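Local structure of farnesyltransferase, putative (Trypanosoma cruzi, 3WCA) at residues Phe209-Val220 against Asp232-Glu240. The protein probably condenses two farnesyl diphosphate molecules into squalene, using NADPH or NADH and magnesium, at the first step from farnesyl diphosphate toward lanosterol. The protein carries 1 engineered substitution. Residues are numbered along the deposited sequence; the frame is centred on the assembly and turned at random.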
loop_
_atom_site.group_PDB
_atom_site.type_symbol
_atom_site.label_atom_id
_atom_site.label_comp_id
_atom_site.label_asym_id
_atom_site.label_seq_id
_atom_site.Cartn_x
_atom_site.Cartn_y
_atom_site.Cartn_z
ATOM N N PHE A 209 8.218 3.018 10.596
ATOM C CA PHE A 209 8.239 2.605 11.998
ATOM C C PHE A 209 8.405 3.743 13.005
ATOM O O PHE A 209 7.569 3.917 13.888
ATOM C CB PHE A 209 9.351 1.586 12.248
ATOM C CG PHE A 209 9.504 1.205 13.703
ATOM C CD1 PHE A 209 8.686 0.242 14.275
ATOM C CD2 PHE A 209 10.446 1.843 14.507
ATOM C CE1 PHE A 209 8.802 -0.080 15.620
ATOM C CE2 PHE A 209 10.564 1.521 15.861
ATOM C CZ PHE A 209 9.742 0.561 16.412
ATOM N N TYR A 210 9.491 4.504 12.889
ATOM C CA TYR A 210 9.756 5.586 13.834
ATOM C C TYR A 210 8.653 6.630 13.875
ATOM O O TYR A 210 8.169 6.998 14.945
ATOM C CB TYR A 210 11.075 6.279 13.503
ATOM C CG TYR A 210 11.519 7.272 14.561
ATOM C CD1 TYR A 210 11.857 6.847 15.846
ATOM C CD2 TYR A 210 11.614 8.633 14.273
ATOM C CE1 TYR A 210 12.281 7.751 16.818
ATOM C CE2 TYR A 210 12.037 9.548 15.240
ATOM C CZ TYR A 210 12.369 9.097 16.507
ATOM O OH TYR A 210 12.801 9.996 17.457
ATOM N N GLU A 211 8.280 7.120 12.703
ATOM C CA GLU A 211 7.230 8.118 12.584
ATOM C C GLU A 211 5.937 7.607 13.211
ATOM O O GLU A 211 5.228 8.349 13.882
ATOM C CB GLU A 211 6.999 8.434 11.106
ATOM C CG GLU A 211 5.869 9.404 10.824
ATOM C CD GLU A 211 5.641 9.575 9.337
ATOM O OE1 GLU A 211 6.625 9.852 8.617
ATOM O OE2 GLU A 211 4.484 9.429 8.890
ATOM N N ASP A 212 5.633 6.335 12.997
ATOM C CA ASP A 212 4.412 5.766 13.550
ATOM C C ASP A 212 4.439 5.598 15.067
ATOM O O ASP A 212 3.459 5.921 15.752
ATOM C CB ASP A 212 4.104 4.413 12.898
ATOM C CG ASP A 212 3.710 4.541 11.423
ATOM O OD1 ASP A 212 3.210 5.615 11.034
ATOM O OD2 ASP A 212 3.882 3.566 10.662
ATOM N N ILE A 213 5.560 5.104 15.593
ATOM C CA ILE A 213 5.683 4.867 17.028
ATOM C C ILE A 213 5.825 6.167 17.823
ATOM O O ILE A 213 5.607 6.187 19.036
ATOM C CB ILE A 213 6.888 3.940 17.334
ATOM C CG1 ILE A 213 6.716 3.296 18.708
ATOM C CG2 ILE A 213 8.194 4.735 17.307
ATOM C CD1 ILE A 213 7.646 2.117 18.935
ATOM N N CYS A 214 6.182 7.243 17.123
ATOM C CA CYS A 214 6.365 8.553 17.739
ATOM C C CYS A 214 5.095 9.391 17.792
ATOM O O CYS A 214 5.142 10.555 18.187
ATOM C CB CYS A 214 7.432 9.356 16.991
ATOM S SG CYS A 214 9.139 8.977 17.415
ATOM N N GLU A 215 3.964 8.823 17.393
ATOM C CA GLU A 215 2.727 9.587 17.426
ATOM C C GLU A 215 1.947 9.380 18.711
ATOM O O GLU A 215 2.253 8.480 19.501
ATOM C CB GLU A 215 1.870 9.264 16.204
ATOM C CG GLU A 215 2.417 9.922 14.945
ATOM C CD GLU A 215 1.545 9.710 13.734
ATOM O OE1 GLU A 215 1.862 10.285 12.669
ATOM O OE2 GLU A 215 0.548 8.968 13.841
ATOM N N VAL A 216 0.948 10.231 18.921
ATOM C CA VAL A 216 0.122 10.179 20.123
ATOM C C VAL A 216 -1.341 9.919 19.789
ATOM O O VAL A 216 -2.016 10.782 19.230
ATOM C CB VAL A 216 0.194 11.514 20.900
ATOM C CG1 VAL A 216 -0.375 11.338 22.302
ATOM C CG2 VAL A 216 1.629 12.019 20.941
ATOM N N PRO A 217 -1.843 8.715 20.102
ATOM C CA PRO A 217 -1.118 7.616 20.750
ATOM C C PRO A 217 -0.138 7.000 19.752
ATOM O O PRO A 217 -0.166 7.326 18.566
ATOM C CB PRO A 217 -2.227 6.627 21.113
ATOM C CG PRO A 217 -3.454 7.474 21.180
ATOM C CD PRO A 217 -3.275 8.395 20.011
ATOM N N PRO A 218 0.745 6.109 20.222
ATOM C CA PRO A 218 1.708 5.480 19.313
ATOM C C PRO A 218 1.027 4.473 18.391
ATOM O O PRO A 218 0.219 3.664 18.845
ATOM C CB PRO A 218 2.689 4.795 20.265
ATOM C CG PRO A 218 2.602 5.633 21.516
ATOM C CD PRO A 218 1.117 5.860 21.626
ATOM N N ARG A 219 1.343 4.531 17.100
ATOM C CA ARG A 219 0.780 3.585 16.139
ATOM C C ARG A 219 1.782 2.466 15.928
ATOM O O ARG A 219 2.954 2.725 15.655
ATOM C CB ARG A 219 0.498 4.261 14.800
ATOM C CG ARG A 219 -0.839 4.950 14.736
ATOM C CD ARG A 219 -0.692 6.393 14.296
ATOM N NE ARG A 219 -1.992 6.998 14.028
ATOM C CZ ARG A 219 -2.790 6.625 13.033
ATOM N NH1 ARG A 219 -2.417 5.651 12.211
ATOM N NH2 ARG A 219 -3.963 7.221 12.865
ATOM N N VAL A 220 1.316 1.227 16.051
ATOM C CA VAL A 220 2.177 0.063 15.882
ATOM C C VAL A 220 1.562 -0.964 14.946
ATOM O O VAL A 220 0.402 -1.358 15.112
ATOM C CB VAL A 220 2.470 -0.622 17.234
ATOM C CG1 VAL A 220 3.162 -1.957 16.997
ATOM C CG2 VAL A 220 3.341 0.273 18.090
ATOM N N ASP A 232 11.037 -6.945 24.393
ATOM C CA ASP A 232 9.798 -7.079 25.150
ATOM C C ASP A 232 9.048 -5.762 25.017
ATOM O O ASP A 232 7.848 -5.688 25.260
ATOM C CB ASP A 232 10.090 -7.361 26.631
ATOM C CG ASP A 232 10.688 -8.744 26.865
ATOM O OD1 ASP A 232 10.012 -9.748 26.552
ATOM O OD2 ASP A 232 11.834 -8.827 27.365
ATOM N N ASP A 233 9.778 -4.720 24.634
ATOM C CA ASP A 233 9.200 -3.394 24.442
ATOM C C ASP A 233 9.652 -2.821 23.105
ATOM O O ASP A 233 10.812 -2.463 22.927
ATOM C CB ASP A 233 9.613 -2.446 25.575
ATOM C CG ASP A 233 9.170 -1.010 25.321
ATOM O OD1 ASP A 233 8.157 -0.821 24.616
ATOM O OD2 ASP A 233 9.826 -0.070 25.827
ATOM N N LEU A 234 8.715 -2.741 22.171
ATOM C CA LEU A 234 8.966 -2.228 20.833
ATOM C C LEU A 234 9.610 -0.846 20.902
ATOM O O LEU A 234 10.529 -0.537 20.132
ATOM C CB LEU A 234 7.638 -2.167 20.073
ATOM C CG LEU A 234 7.629 -2.243 18.554
ATOM C CD1 LEU A 234 8.465 -3.415 18.069
ATOM C CD2 LEU A 234 6.184 -2.388 18.091
ATOM N N HIS A 235 9.132 -0.021 21.829
ATOM C CA HIS A 235 9.666 1.324 22.009
ATOM C C HIS A 235 11.167 1.341 22.321
ATOM O O HIS A 235 11.803 2.397 22.283
ATOM C CB HIS A 235 8.915 2.046 23.134
ATOM C CG HIS A 235 7.542 2.508 22.756
ATOM N ND1 HIS A 235 6.504 1.638 22.497
ATOM C CD2 HIS A 235 7.031 3.755 22.616
ATOM C CE1 HIS A 235 5.412 2.328 22.218
ATOM N NE2 HIS A 235 5.705 3.614 22.283
ATOM N N ALA A 236 11.738 0.180 22.629
ATOM C CA ALA A 236 13.163 0.105 22.947
ATOM C C ALA A 236 14.032 0.349 21.717
ATOM O O ALA A 236 15.181 0.774 21.834
ATOM C CB ALA A 236 13.494 -1.258 23.559
ATOM N N PHE A 237 13.478 0.076 20.541
ATOM C CA PHE A 237 14.203 0.259 19.284
ATOM C C PHE A 237 14.540 1.717 19.002
ATOM O O PHE A 237 15.297 2.023 18.081
ATOM C CB PHE A 237 13.394 -0.311 18.113
ATOM C CG PHE A 237 13.244 -1.810 18.147
ATOM C CD1 PHE A 237 14.039 -2.591 18.990
ATOM C CD2 PHE A 237 12.337 -2.447 17.309
ATOM C CE1 PHE A 237 13.929 -3.981 18.992
ATOM C CE2 PHE A 237 12.222 -3.830 17.305
ATOM C CZ PHE A 237 13.022 -4.601 18.150
ATOM N N LYS A 238 13.991 2.623 19.798
ATOM C CA LYS A 238 14.266 4.036 19.588
ATOM C C LYS A 238 15.599 4.452 20.215
ATOM O O LYS A 238 16.147 5.513 19.891
ATOM C CB LYS A 238 13.115 4.873 20.160
ATOM C CG LYS A 238 11.782 4.650 19.442
ATOM C CD LYS A 238 10.674 5.549 19.978
ATOM C CE LYS A 238 10.186 5.100 21.349
ATOM N NZ LYS A 238 9.068 5.956 21.849
ATOM N N ASP A 239 16.118 3.589 21.089
ATOM C CA ASP A 239 17.363 3.829 21.836
ATOM C C ASP A 239 18.581 3.198 21.166
ATOM O O ASP A 239 18.546 2.031 20.792
ATOM C CB ASP A 239 17.204 3.249 23.253
ATOM C CG ASP A 239 18.341 3.636 24.202
ATOM O OD1 ASP A 239 19.517 3.665 23.781
ATOM O OD2 ASP A 239 18.059 3.895 25.393
ATOM N N GLU A 240 19.661 3.961 21.014
ATOM C CA GLU A 240 20.876 3.405 20.419
ATOM C C GLU A 240 21.319 2.169 21.215
ATOM O O GLU A 240 21.958 1.263 20.682
ATOM C CB GLU A 240 22.005 4.440 20.421
ATOM C CG GLU A 240 23.365 3.845 20.068
ATOM C CD GLU A 240 24.465 4.884 19.949
ATOM O OE1 GLU A 240 24.470 5.849 20.745
ATOM O OE2 GLU A 240 25.339 4.725 19.065
#
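Ile213 lies over one face of the His235 imidazole, its CD1 3.8 Å from the ring centroid and 11° off the normal, a CH-pi contact made almost over the middle of the ring. CG1 of Ile213 extends the overlap toward NE2, and its placement anti to the backbone N (chi1 -159°) directs this longer branch at the ring while CG2 turns to Lys238. Pro218 meets the same imidazole from another direction, with its CG at the ring edge 3.8 Å from His235 NE2, so two apolar residues border one flat group. Apolar packing continues beside it. Leu234 CG sits at the edge of the Phe209 ring, 3.8 Å from CE1, and Leu234 CD2 comes tip to tip with Val220 CG1 at 3.2 Å, closer than carbons normally sit. Phe209 also meets Phe237, its CZ approaching the edge of the Phe237 ring. Lys238 contributes its aliphatic stem: CD lies 3.7 Å from Ile213 CG2, and CG reaches the edge of the Tyr210 ring at CE1. In an Asx turn, His235 N donates to Asp233 OD1 over 3.1 Å from above the carboxylate plane, at the start of the 3-10 turn that carries Leu234, His235, Phe237 and Lys238. Arg219 N donates a hydrogen bond to Asp212 O at 2.9 Å, tying the chain beyond the cis peptide before Pro217 back to the helix. Within the all-helical squalene/phytoene synthase fold, the contact thus joins the short helix 209-213 and its following loop to the link between helices 224-227 and 243-258. Phe237 also packs on Ala246 and Cys249 of helix 243-258, while Arg219 forms a salt bridge with the magnesium ligand Asp72 at the end of helix 51-72.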